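Local structure of succinyl-CoA ligase (ADP-forming) subunit alpha (Methanosaeta concilii, 6HXI) at residues W258-Y266 and E285-A293; A224-G232 and Y308-L319. The protein is the alpha-type subunit of a larger assembly, combining a CoA-ligase-family portion with a citrate-synthase-like helical portion, and binds coenzyme A. All blocks are in the same frame, centred on the assembly; numbering follows the deposited sequence.

Interaction 1: residues W258-Y266 and E285-A293; sequences WVTGTCSPY and ETAQAKNDA
Asn291 holds CG opposite its carbonyl carbon (chi1 -78°), which lifts its amide off helix 287-297 to the backbone of Val259. Trp258 keeps CG opposite its backbone N (chi1 -179°), and its six-membered ring lies over that amide, the two planes 18° apart. Asn291 ND2 sits 3.3 Å from Trp258 CZ3, over one face and toward the rim. Both ends of the amide are used. Asn291 OD1 accepts from Val259 N at 2.8 Å, on a lone pair in the Asn291 carbonyl plane. Asn291 ND2 donates to Val259 O at 2.9 Å, with that oxygen tilted somewhat from the amide plane. Val259 CG1 packs on Lys290 CD at 3.7 Å; the lysine ammonium runs on to a salt bridge with Glu239. Ala287 CB presses on Gly261 C at 3.4 Å. Three residues before Asn291, the bent chain of Gln288 brings NE2 to Thr262 O at 3.0 Å. A water accepts from Ala287 N and donates to Gly261 O and Gln288 OE1, joining the first helix turn to the loop. Val259 is thus gripped at both N and O on the edge strand of the sheet within this chain: the asparagine amide stands in for a neighbouring strand here.

Interaction 2: residues A224-G232 and Y308-L319; sequences AIKMIACLG and YGEMVRQVYDML
This is a buried, mainly apolar helix-on-sheet contact. Helix 308-322 runs nearly antiparallel to strand 227-233, an inner strand of the six-stranded sheet, with the segment axes 9.8 Å apart and 170° between their directions. Met227 fills most of the middle. Its CG lies 3.7 Å from Val315 CG1 and also touches Leu319 CD1. The chain is extended from CA to the sulfur, then bends at chi3 (132°). This turn takes Met227 CE to Val312, 3.7 Å from CG1, while SD rests 3.9 Å from Tyr316 CB. Leu319 CD1 also reaches back to Lys226 O at 3.6 Å. At the other end Tyr308 stands toward the strand, CG opposite its backbone N (chi1 -166°). Its OH makes a weak hydrogen bond to Cys230 O at 2.9 Å, an oxygen lying at the ring edge and near its plane. Ala229 CB comes within 3.5 Å of Tyr308 OH, and Leu231 CD1 lies obliquely by the ring, 4.1 Å from CE2. Phe174 of strand 172-176 also touches Tyr308. A helix laid antiparallel along a parallel run of strands is the layered alpha/beta packing of the flavodoxin-like CoA-ligase domain.

Interactions 1 and 2 have centres 20 Å apart and share one mixed sheet, in which strands 227-233 and 255-260 are parallel neighbours. Along the chain the order is strand 227-233, strand 255-260, helix 287-297, helix 308-322, so interaction 1 falls between the two halves of interaction 2. The contacts meet directly. Trp258 O lies 2.8 Å from Gly232 N, a probable hydrogen bond between the strands, and Trp258 CB packs on Tyr308 CD2 at 3.7 Å. The two successive helices thus pack against adjacent strands of the same domain. In interaction 1 the backbone N atoms of Gly261 and Cys263 hydrogen-bond to Asp288 of the citrate lyase chain; no other protein chain touches interaction 2.

Interaction 1: residues W258-Y266 and E285-A293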
ATOM      1  N   TRP B 258       7.882  53.759 -45.138  1.00 56.19           N
ATOM      2  CA  TRP B 258       7.280  52.942 -46.185  1.00 55.25           C
ATOM      3  C   TRP B 258       5.922  52.418 -45.743  1.00 55.44           C
ATOM      4  O   TRP B 258       5.786  51.936 -44.621  1.00 51.96           O
ATOM      5  CB  TRP B 258       8.199  51.812 -46.690  1.00 53.82           C
ATOM      6  CG  TRP B 258       7.560  51.008 -47.793  1.00 55.34           C
ATOM      7  CD1 TRP B 258       7.030  49.752 -47.694  1.00 57.05           C
ATOM      8  CD2 TRP B 258       7.252  51.469 -49.118  1.00 56.67           C
ATOM      9  NE1 TRP B 258       6.455  49.384 -48.887  1.00 57.02           N
ATOM     10  CE2 TRP B 258       6.575  50.418 -49.778  1.00 60.55           C
ATOM     11  CE3 TRP B 258       7.497  52.662 -49.815  1.00 59.63           C
ATOM     12  CZ2 TRP B 258       6.152  50.523 -51.109  1.00 61.59           C
ATOM     13  CZ3 TRP B 258       7.068  52.770 -51.128  1.00 63.19           C
ATOM     14  CH2 TRP B 258       6.414  51.707 -51.767  1.00 63.69           C
ATOM     15  N   VAL B 259       4.920  52.532 -46.630  1.00 52.66           N
ATOM     16  CA  VAL B 259       3.558  52.064 -46.387  1.00 51.67           C
ATOM     17  C   VAL B 259       3.272  50.899 -47.355  1.00 57.87           C
ATOM     18  O   VAL B 259       3.344  51.061 -48.575  1.00 58.25           O
ATOM     19  CB  VAL B 259       2.504  53.208 -46.475  1.00 56.33           C
ATOM     20  CG1 VAL B 259       1.098  52.675 -46.230  1.00 55.15           C
ATOM     21  CG2 VAL B 259       2.826  54.334 -45.490  1.00 56.20           C
ATOM     22  N   THR B 260       2.994  49.715 -46.792  1.00 55.10           N
ATOM     23  CA  THR B 260       2.706  48.489 -47.555  1.00 55.10           C
ATOM     24  C   THR B 260       1.219  48.461 -47.990  1.00 59.28           C
ATOM     25  O   THR B 260       0.379  49.121 -47.377  1.00 59.61           O
ATOM     26  CB  THR B 260       3.095  47.256 -46.725  1.00 54.20           C
ATOM     27  OG1 THR B 260       2.168  47.130 -45.664  1.00 58.62           O
ATOM     28  CG2 THR B 260       4.495  47.356 -46.142  1.00 49.27           C
ATOM     29  N   GLY B 261       0.915  47.689 -49.021  1.00 55.36           N
ATOM     30  CA  GLY B 261      -0.440  47.570 -49.551  1.00 55.34           C
ATOM     31  C   GLY B 261      -0.605  48.210 -50.916  1.00 61.67           C
ATOM     32  O   GLY B 261      -1.706  48.639 -51.261  1.00 62.18           O
ATOM     33  N   THR B 262       0.486  48.282 -51.698  1.00 59.72           N
ATOM     34  CA  THR B 262       0.484  48.850 -53.052  1.00 63.14           C
ATOM     35  C   THR B 262      -0.246  47.921 -54.037  1.00 69.43           C
ATOM     36  O   THR B 262      -0.594  48.350 -55.126  1.00 69.55           O
ATOM     37  CB  THR B 262       1.911  49.238 -53.516  1.00 77.17           C
ATOM     38  OG1 THR B 262       2.717  48.069 -53.693  1.00 79.12           O
ATOM     39  CG2 THR B 262       2.605  50.218 -52.562  1.00 77.68           C
ATOM     40  N   CYS B 263      -0.483  46.647 -53.634  1.00 67.77           N
ATOM     41  CA  CYS B 263      -1.189  45.619 -54.411  1.00 69.07           C
ATOM     42  C   CYS B 263      -2.686  45.922 -54.571  1.00 73.50           C
ATOM     43  O   CYS B 263      -3.265  45.585 -55.603  1.00 74.88           O
ATOM     44  CB  CYS B 263      -0.990  44.259 -53.761  1.00 68.10           C
ATOM     45  SG  CYS B 263      -1.662  44.155 -52.081  1.00 69.96           S
ATOM     46  N   SER B 264      -3.308  46.501 -53.524  1.00 67.94           N
ATOM     47  CA  SER B 264      -4.736  46.810 -53.409  1.00 68.44           C
ATOM     48  C   SER B 264      -5.429  47.354 -54.680  1.00 75.17           C
ATOM     49  O   SER B 264      -6.441  46.754 -55.051  1.00 75.48           O
ATOM     50  CB  SER B 264      -5.000  47.747 -52.237  1.00 70.75           C
ATOM     51  OG  SER B 264      -6.388  47.884 -51.990  1.00 78.27           O
ATOM     52  N   PRO B 265      -4.959  48.437 -55.374  1.00 73.62           N
ATOM     53  CA  PRO B 265      -5.692  48.915 -56.572  1.00 74.79           C
ATOM     54  C   PRO B 265      -5.795  47.923 -57.734  1.00 80.63           C
ATOM     55  O   PRO B 265      -6.703  48.057 -58.558  1.00 82.10           O
ATOM     56  CB  PRO B 265      -4.920  50.171 -56.985  1.00 77.50           C
ATOM     57  CG  PRO B 265      -4.179  50.589 -55.768  1.00 80.56           C
ATOM     58  CD  PRO B 265      -3.803  49.313 -55.093  1.00 74.71           C
ATOM     59  N   TYR B 266      -4.870  46.945 -57.809  1.00 77.45           N
ATOM     60  CA  TYR B 266      -4.816  45.927 -58.866  1.00 79.06           C
ATOM     61  C   TYR B 266      -5.841  44.814 -58.635  1.00 85.31           C
ATOM     62  O   TYR B 266      -6.225  44.122 -59.581  1.00 86.95           O
ATOM     63  CB  TYR B 266      -3.422  45.283 -58.914  1.00 79.08           C
ATOM     64  CG  TYR B 266      -2.253  46.215 -59.147  1.00 80.81           C
ATOM     65  CD1 TYR B 266      -1.614  46.843 -58.082  1.00 81.28           C
ATOM     66  CD2 TYR B 266      -1.695  46.360 -60.414  1.00 83.39           C
ATOM     67  CE1 TYR B 266      -0.496  47.651 -58.279  1.00 82.51           C
ATOM     68  CE2 TYR B 266      -0.562  47.148 -60.620  1.00 84.64           C
ATOM     69  CZ  TYR B 266       0.036  47.787 -59.548  1.00 89.70           C
ATOM     70  OH  TYR B 266       1.152  48.567 -59.722  1.00 92.23           O
ATOM     71  N   GLU B 285      -6.800  56.411 -47.541  1.00 61.56           N
ATOM     72  CA  GLU B 285      -6.365  55.242 -46.783  1.00 58.65           C
ATOM     73  C   GLU B 285      -5.418  54.298 -47.548  1.00 62.34           C
ATOM     74  O   GLU B 285      -4.790  53.454 -46.916  1.00 61.96           O
ATOM     75  CB  GLU B 285      -7.581  54.473 -46.246  1.00 58.74           C
ATOM     76  CG  GLU B 285      -8.272  55.144 -45.075  1.00 66.01           C
ATOM     77  CD  GLU B 285      -9.419  54.349 -44.475  1.00 94.88           C
ATOM     78  OE1 GLU B 285     -10.477  54.959 -44.197  1.00103.40           O
ATOM     79  OE2 GLU B 285      -9.260  53.123 -44.270  1.00 83.67           O
ATOM     80  N   THR B 286      -5.300  54.432 -48.878  1.00 59.59           N
ATOM     81  CA  THR B 286      -4.429  53.571 -49.703  1.00 58.61           C
ATOM     82  C   THR B 286      -2.933  53.784 -49.441  1.00 60.77           C
ATOM     83  O   THR B 286      -2.529  54.863 -49.015  1.00 60.44           O
ATOM     84  CB  THR B 286      -4.733  53.730 -51.218  1.00 61.85           C
ATOM     85  OG1 THR B 286      -4.366  55.038 -51.666  1.00 59.90           O
ATOM     86  CG2 THR B 286      -6.168  53.409 -51.583  1.00 55.65           C
ATOM     87  N   ALA B 287      -2.117  52.768 -49.756  1.00 57.31           N
ATOM     88  CA  ALA B 287      -0.663  52.815 -49.616  1.00 56.96           C
ATOM     89  C   ALA B 287      -0.050  53.911 -50.514  1.00 63.65           C
ATOM     90  O   ALA B 287       0.873  54.609 -50.079  1.00 63.11           O
ATOM     91  CB  ALA B 287      -0.054  51.458 -49.934  1.00 56.67           C
ATOM     92  N   GLN B 288      -0.591  54.091 -51.735  1.00 63.05           N
ATOM     93  CA  GLN B 288      -0.128  55.106 -52.694  1.00 65.66           C
ATOM     94  C   GLN B 288      -0.290  56.521 -52.145  1.00 71.63           C
ATOM     95  O   GLN B 288       0.698  57.254 -52.091  1.00 74.61           O
ATOM     96  CB  GLN B 288      -0.786  54.939 -54.083  1.00 68.67           C
ATOM     97  CG  GLN B 288      -0.212  53.770 -54.915  1.00 72.35           C
ATOM     98  CD  GLN B 288      -0.712  52.374 -54.531  1.00 73.19           C
ATOM     99  OE1 GLN B 288      -1.523  52.175 -53.599  1.00 60.97           O
ATOM    100  NE2 GLN B 288      -0.268  51.368 -55.281  1.00 54.80           N
ATOM    101  N   ALA B 289      -1.506  56.885 -51.686  1.00 66.12           N
ATOM    102  CA  ALA B 289      -1.805  58.186 -51.079  1.00 65.61           C
ATOM    103  C   ALA B 289      -0.918  58.457 -49.849  1.00 68.64           C
ATOM    104  O   ALA B 289      -0.469  59.587 -49.661  1.00 72.18           O
ATOM    105  CB  ALA B 289      -3.267  58.249 -50.684  1.00 65.70           C
ATOM    106  N   LYS B 290      -0.629  57.421 -49.055  1.00 59.80           N
ATOM    107  CA  LYS B 290       0.226  57.508 -47.859  1.00 57.75           C
ATOM    108  C   LYS B 290       1.715  57.713 -48.186  1.00 62.71           C
ATOM    109  O   LYS B 290       2.341  58.607 -47.612  1.00 64.32           O
ATOM    110  CB  LYS B 290       0.017  56.293 -46.933  1.00 55.34           C
ATOM    111  CG  LYS B 290      -1.354  56.287 -46.252  1.00 54.02           C
ATOM    112  CD  LYS B 290      -1.540  55.089 -45.354  1.00 61.70           C
ATOM    113  CE  LYS B 290      -2.845  55.141 -44.591  1.00 62.74           C
ATOM    114  NZ  LYS B 290      -2.919  54.095 -43.524  1.00 53.46           N
ATOM    115  N   ASN B 291       2.270  56.905 -49.115  1.00 58.41           N
ATOM    116  CA  ASN B 291       3.669  56.998 -49.542  1.00 59.00           C
ATOM    117  C   ASN B 291       3.940  58.324 -50.241  1.00 68.90           C
ATOM    118  O   ASN B 291       5.005  58.907 -50.042  1.00 70.81           O
ATOM    119  CB  ASN B 291       4.067  55.801 -50.424  1.00 54.70           C
ATOM    120  CG  ASN B 291       4.337  54.527 -49.651  1.00 68.34           C
ATOM    121  OD1 ASN B 291       4.920  54.541 -48.558  1.00 62.34           O
ATOM    122  ND2 ASN B 291       3.929  53.386 -50.201  1.00 49.50           N
ATOM    123  N   ASP B 292       2.967  58.820 -51.021  1.00 68.41           N
ATOM    124  CA  ASP B 292       3.088  60.104 -51.715  1.00 72.10           C
ATOM    125  C   ASP B 292       3.111  61.258 -50.720  1.00 74.47           C
ATOM    126  O   ASP B 292       4.002  62.101 -50.810  1.00 74.85           O
ATOM    127  CB  ASP B 292       1.973  60.284 -52.755  1.00 76.82           C
ATOM    128  CG  ASP B 292       2.132  59.452 -54.016  1.00 99.91           C
ATOM    129  OD1 ASP B 292       3.168  58.745 -54.144  1.00102.68           O
ATOM    130  OD2 ASP B 292       1.234  59.519 -54.886  1.00109.67           O
ATOM    131  N   ALA B 293       2.168  61.264 -49.739  1.00 68.69           N
ATOM    132  CA  ALA B 293       2.090  62.284 -48.685  1.00 68.00           C
ATOM    133  C   ALA B 293       3.347  62.247 -47.797  1.00 71.30           C
ATOM    134  O   ALA B 293       3.767  63.287 -47.294  1.00 70.91           O
ATOM    135  CB  ALA B 293       0.839  62.085 -47.849  1.00 67.56           C
TER
HETATM  136  O   HOH W   1      -3.181  50.837 -51.476  1.00 62.39           O

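Interaction 2: residues A224-G232 and Y308-L319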
ATOM      1  N   ALA B 224      19.942  59.481 -27.581  1.00 68.23           N
ATOM      2  CA  ALA B 224      20.620  58.274 -28.073  1.00 67.15           C
ATOM      3  C   ALA B 224      20.264  57.904 -29.529  1.00 70.70           C
ATOM      4  O   ALA B 224      21.108  57.353 -30.248  1.00 70.21           O
ATOM      5  CB  ALA B 224      20.310  57.116 -27.153  1.00 65.62           C
ATOM      6  N   ILE B 225      19.008  58.225 -29.943  1.00 65.62           N
ATOM      7  CA  ILE B 225      18.431  58.002 -31.272  1.00 63.76           C
ATOM      8  C   ILE B 225      18.738  59.209 -32.180  1.00 68.08           C
ATOM      9  O   ILE B 225      18.407  60.350 -31.833  1.00 68.11           O
ATOM     10  CB  ILE B 225      16.902  57.705 -31.166  1.00 65.17           C
ATOM     11  CG1 ILE B 225      16.658  56.319 -30.524  1.00 63.48           C
ATOM     12  CG2 ILE B 225      16.183  57.826 -32.540  1.00 66.13           C
ATOM     13  CD1 ILE B 225      15.293  56.098 -29.866  1.00 65.83           C
ATOM     14  N   LYS B 226      19.358  58.939 -33.347  1.00 63.67           N
ATOM     15  CA  LYS B 226      19.714  59.943 -34.360  1.00 64.66           C
ATOM     16  C   LYS B 226      18.933  59.684 -35.670  1.00 69.30           C
ATOM     17  O   LYS B 226      18.941  60.512 -36.576  1.00 71.40           O
ATOM     18  CB  LYS B 226      21.234  59.891 -34.651  1.00 67.18           C
ATOM     19  CG  LYS B 226      22.139  59.650 -33.443  1.00 73.10           C
ATOM     20  CD  LYS B 226      22.267  60.858 -32.527  1.00 82.29           C
ATOM     21  CE  LYS B 226      23.228  60.600 -31.400  1.00 85.38           C
ATOM     22  NZ  LYS B 226      23.183  61.694 -30.406  1.00 91.51           N
ATOM     23  N   MET B 227      18.257  58.534 -35.761  1.00 64.71           N
ATOM     24  CA  MET B 227      17.562  58.110 -36.970  1.00 63.60           C
ATOM     25  C   MET B 227      16.214  57.472 -36.637  1.00 63.36           C
ATOM     26  O   MET B 227      16.143  56.648 -35.719  1.00 60.91           O
ATOM     27  CB  MET B 227      18.463  57.061 -37.620  1.00 66.22           C
ATOM     28  CG  MET B 227      18.477  57.076 -39.087  1.00 70.49           C
ATOM     29  SD  MET B 227      19.581  55.747 -39.605  1.00 73.19           S
ATOM     30  CE  MET B 227      18.572  54.999 -40.795  1.00 68.56           C
ATOM     31  N   ILE B 228      15.145  57.828 -37.387  1.00 58.40           N
ATOM     32  CA  ILE B 228      13.813  57.223 -37.192  1.00 56.03           C
ATOM     33  C   ILE B 228      13.416  56.427 -38.452  1.00 58.15           C
ATOM     34  O   ILE B 228      13.703  56.844 -39.565  1.00 58.81           O
ATOM     35  CB  ILE B 228      12.704  58.209 -36.701  1.00 59.51           C
ATOM     36  CG1 ILE B 228      13.220  59.131 -35.551  1.00 60.61           C
ATOM     37  CG2 ILE B 228      11.433  57.440 -36.261  1.00 58.55           C
ATOM     38  CD1 ILE B 228      12.356  60.375 -35.226  1.00 59.04           C
ATOM     39  N   ALA B 229      12.850  55.242 -38.271  1.00 52.76           N
ATOM     40  CA  ALA B 229      12.433  54.399 -39.391  1.00 51.58           C
ATOM     41  C   ALA B 229      11.057  53.838 -39.102  1.00 56.05           C
ATOM     42  O   ALA B 229      10.823  53.368 -37.991  1.00 54.09           O
ATOM     43  CB  ALA B 229      13.430  53.266 -39.593  1.00 51.12           C
ATOM     44  N   CYS B 230      10.130  53.902 -40.069  1.00 55.15           N
ATOM     45  CA  CYS B 230       8.826  53.290 -39.829  1.00 54.94           C
ATOM     46  C   CYS B 230       8.264  52.570 -41.037  1.00 55.70           C
ATOM     47  O   CYS B 230       8.625  52.849 -42.171  1.00 55.45           O
ATOM     48  CB  CYS B 230       7.818  54.260 -39.229  1.00 56.49           C
ATOM     49  SG  CYS B 230       7.260  55.535 -40.355  1.00 62.98           S
ATOM     50  N   LEU B 231       7.430  51.586 -40.761  1.00 51.00           N
ATOM     51  CA  LEU B 231       6.792  50.750 -41.760  1.00 50.91           C
ATOM     52  C   LEU B 231       5.303  50.674 -41.434  1.00 51.40           C
ATOM     53  O   LEU B 231       4.928  50.092 -40.428  1.00 48.41           O
ATOM     54  CB  LEU B 231       7.440  49.353 -41.727  1.00 50.01           C
ATOM     55  CG  LEU B 231       7.082  48.366 -42.832  1.00 55.55           C
ATOM     56  CD1 LEU B 231       7.633  48.809 -44.177  1.00 57.54           C
ATOM     57  CD2 LEU B 231       7.589  46.953 -42.474  1.00 57.69           C
ATOM     58  N   GLY B 232       4.491  51.323 -42.252  1.00 47.68           N
ATOM     59  CA  GLY B 232       3.046  51.333 -42.099  1.00 47.22           C
ATOM     60  C   GLY B 232       2.367  50.439 -43.113  1.00 51.90           C
ATOM     61  O   GLY B 232       3.033  49.647 -43.789  1.00 50.98           O
ATOM     62  N   TYR B 308      14.109  49.212 -48.875  1.00 59.69           N
ATOM     63  CA  TYR B 308      13.961  49.814 -47.529  1.00 57.45           C
ATOM     64  C   TYR B 308      15.348  49.951 -46.867  1.00 61.57           C
ATOM     65  O   TYR B 308      15.728  51.052 -46.467  1.00 62.03           O
ATOM     66  CB  TYR B 308      12.991  49.010 -46.611  1.00 56.00           C
ATOM     67  CG  TYR B 308      12.548  49.765 -45.372  1.00 54.82           C
ATOM     68  CD1 TYR B 308      13.307  49.737 -44.202  1.00 54.83           C
ATOM     69  CD2 TYR B 308      11.387  50.532 -45.375  1.00 55.86           C
ATOM     70  CE1 TYR B 308      12.914  50.445 -43.066  1.00 50.67           C
ATOM     71  CE2 TYR B 308      10.978  51.238 -44.241  1.00 55.67           C
ATOM     72  CZ  TYR B 308      11.745  51.187 -43.090  1.00 58.95           C
ATOM     73  OH  TYR B 308      11.340  51.883 -41.980  1.00 59.51           O
ATOM     74  N   GLY B 309      16.081  48.838 -46.768  1.00 58.15           N
ATOM     75  CA  GLY B 309      17.417  48.786 -46.179  1.00 57.97           C
ATOM     76  C   GLY B 309      18.383  49.737 -46.846  1.00 63.27           C
ATOM     77  O   GLY B 309      19.192  50.379 -46.171  1.00 63.32           O
ATOM     78  N   GLU B 310      18.281  49.868 -48.171  1.00 61.40           N
ATOM     79  CA  GLU B 310      19.152  50.791 -48.895  1.00 63.30           C
ATOM     80  C   GLU B 310      18.912  52.245 -48.442  1.00 69.49           C
ATOM     81  O   GLU B 310      19.876  52.960 -48.171  1.00 70.60           O
ATOM     82  CB  GLU B 310      19.062  50.591 -50.413  1.00 66.38           C
ATOM     83  CG  GLU B 310      19.976  51.504 -51.235  1.00 84.36           C
ATOM     84  CD  GLU B 310      21.402  51.740 -50.747  1.00118.07           C
ATOM     85  OE1 GLU B 310      21.859  52.905 -50.828  1.00119.41           O
ATOM     86  OE2 GLU B 310      22.063  50.775 -50.289  1.00109.48           O
ATOM     87  N   MET B 311      17.634  52.646 -48.274  1.00 66.55           N
ATOM     88  CA  MET B 311      17.271  53.976 -47.776  1.00 67.48           C
ATOM     89  C   MET B 311      17.825  54.155 -46.337  1.00 70.74           C
ATOM     90  O   MET B 311      18.370  55.212 -46.014  1.00 72.27           O
ATOM     91  CB  MET B 311      15.748  54.173 -47.835  1.00 69.01           C
ATOM     92  CG  MET B 311      15.304  55.605 -47.646  1.00 74.17           C
ATOM     93  SD  MET B 311      16.070  56.805 -48.769  1.00 82.28           S
ATOM     94  CE  MET B 311      15.400  56.265 -50.355  1.00 79.79           C
ATOM     95  N   VAL B 312      17.747  53.089 -45.512  1.00 64.14           N
ATOM     96  CA  VAL B 312      18.308  53.069 -44.151  1.00 62.12           C
ATOM     97  C   VAL B 312      19.834  53.328 -44.246  1.00 65.24           C
ATOM     98  O   VAL B 312      20.343  54.194 -43.541  1.00 64.71           O
ATOM     99  CB  VAL B 312      17.948  51.751 -43.384  1.00 62.38           C
ATOM    100  CG1 VAL B 312      18.831  51.537 -42.159  1.00 61.05           C
ATOM    101  CG2 VAL B 312      16.481  51.735 -42.989  1.00 60.60           C
ATOM    102  N   ARG B 313      20.530  52.602 -45.153  1.00 62.20           N
ATOM    103  CA  ARG B 313      21.972  52.710 -45.414  1.00 64.39           C
ATOM    104  C   ARG B 313      22.359  54.128 -45.819  1.00 68.75           C
ATOM    105  O   ARG B 313      23.370  54.637 -45.338  1.00 67.39           O
ATOM    106  CB  ARG B 313      22.409  51.705 -46.497  1.00 67.75           C
ATOM    107  CG  ARG B 313      23.913  51.544 -46.664  1.00 83.47           C
ATOM    108  CD  ARG B 313      24.210  50.240 -47.372  1.00102.82           C
ATOM    109  NE  ARG B 313      25.643  49.968 -47.479  1.00123.71           N
ATOM    110  CZ  ARG B 313      26.189  48.756 -47.395  1.00143.74           C
ATOM    111  NH1 ARG B 313      25.427  47.689 -47.175  1.00132.94           N
ATOM    112  NH2 ARG B 313      27.501  48.602 -47.525  1.00131.38           N
ATOM    113  N   GLN B 314      21.533  54.765 -46.671  1.00 67.25           N
ATOM    114  CA  GLN B 314      21.738  56.118 -47.177  1.00 70.30           C
ATOM    115  C   GLN B 314      21.646  57.157 -46.065  1.00 72.29           C
ATOM    116  O   GLN B 314      22.495  58.044 -46.000  1.00 73.96           O
ATOM    117  CB  GLN B 314      20.733  56.425 -48.295  1.00 73.04           C
ATOM    118  CG  GLN B 314      21.236  56.073 -49.683  1.00 99.65           C
ATOM    119  CD  GLN B 314      20.155  56.252 -50.715  1.00128.18           C
ATOM    120  OE1 GLN B 314      19.585  55.277 -51.204  1.00125.86           O
ATOM    121  NE2 GLN B 314      19.820  57.503 -51.034  1.00120.58           N
ATOM    122  N   VAL B 315      20.613  57.046 -45.209  1.00 65.53           N
ATOM    123  CA  VAL B 315      20.371  57.964 -44.096  1.00 64.93           C
ATOM    124  C   VAL B 315      21.423  57.790 -42.984  1.00 70.32           C
ATOM    125  O   VAL B 315      21.879  58.791 -42.429  1.00 70.88           O
ATOM    126  CB  VAL B 315      18.917  57.879 -43.577  1.00 66.01           C
ATOM    127  CG1 VAL B 315      18.721  58.752 -42.352  1.00 65.28           C
ATOM    128  CG2 VAL B 315      17.927  58.284 -44.668  1.00 66.44           C
ATOM    129  N   TYR B 316      21.814  56.528 -42.675  1.00 65.94           N
ATOM    130  CA  TYR B 316      22.843  56.230 -41.681  1.00 66.35           C
ATOM    131  C   TYR B 316      24.191  56.824 -42.142  1.00 75.61           C
ATOM    132  O   TYR B 316      24.828  57.542 -41.369  1.00 77.44           O
ATOM    133  CB  TYR B 316      22.929  54.707 -41.388  1.00 65.54           C
ATOM    134  CG  TYR B 316      24.092  54.305 -40.497  1.00 67.10           C
ATOM    135  CD1 TYR B 316      24.027  54.463 -39.113  1.00 68.48           C
ATOM    136  CD2 TYR B 316      25.255  53.760 -41.039  1.00 68.01           C
ATOM    137  CE1 TYR B 316      25.108  54.129 -38.296  1.00 69.59           C
ATOM    138  CE2 TYR B 316      26.343  53.429 -40.232  1.00 68.74           C
ATOM    139  CZ  TYR B 316      26.264  53.612 -38.861  1.00 75.81           C
ATOM    140  OH  TYR B 316      27.334  53.275 -38.061  1.00 76.42           O
ATOM    141  N   ASP B 317      24.587  56.574 -43.411  1.00 74.12           N
ATOM    142  CA  ASP B 317      25.831  57.088 -43.999  1.00 77.43           C
ATOM    143  C   ASP B 317      25.905  58.603 -43.907  1.00 85.11           C
ATOM    144  O   ASP B 317      26.971  59.132 -43.607  1.00 87.52           O
ATOM    145  CB  ASP B 317      26.013  56.618 -45.453  1.00 80.78           C
ATOM    146  CG  ASP B 317      26.496  55.179 -45.615  1.00101.71           C
ATOM    147  OD1 ASP B 317      26.688  54.486 -44.581  1.00102.65           O
ATOM    148  OD2 ASP B 317      26.667  54.737 -46.773  1.00111.61           O
ATOM    149  N   MET B 318      24.775  59.295 -44.123  1.00 81.62           N
ATOM    150  CA  MET B 318      24.653  60.746 -44.013  1.00 83.29           C
ATOM    151  C   MET B 318      24.938  61.194 -42.568  1.00 87.18           C
ATOM    152  O   MET B 318      25.626  62.195 -42.376  1.00 89.25           O
ATOM    153  CB  MET B 318      23.257  61.176 -44.476  1.00 85.35           C
ATOM    154  CG  MET B 318      22.909  62.621 -44.194  1.00 90.97           C
ATOM    155  SD  MET B 318      21.165  62.937 -44.574  1.00 95.10           S
ATOM    156  CE  MET B 318      20.372  62.284 -43.117  1.00 88.49           C
ATOM    157  N   LEU B 319      24.457  60.428 -41.556  1.00 81.20           N
ATOM    158  CA  LEU B 319      24.709  60.741 -40.144  1.00 80.61           C
ATOM    159  C   LEU B 319      26.173  60.502 -39.778  1.00 84.02           C
ATOM    160  O   LEU B 319      26.711  61.242 -38.948  1.00 85.05           O
ATOM    161  CB  LEU B 319      23.793  59.956 -39.199  1.00 78.17           C
ATOM    162  CG  LEU B 319      22.278  60.157 -39.318  1.00 82.42           C
ATOM    163  CD1 LEU B 319      21.559  59.082 -38.555  1.00 80.78           C
ATOM    164  CD2 LEU B 319      21.838  61.508 -38.788  1.00 86.12           C
TER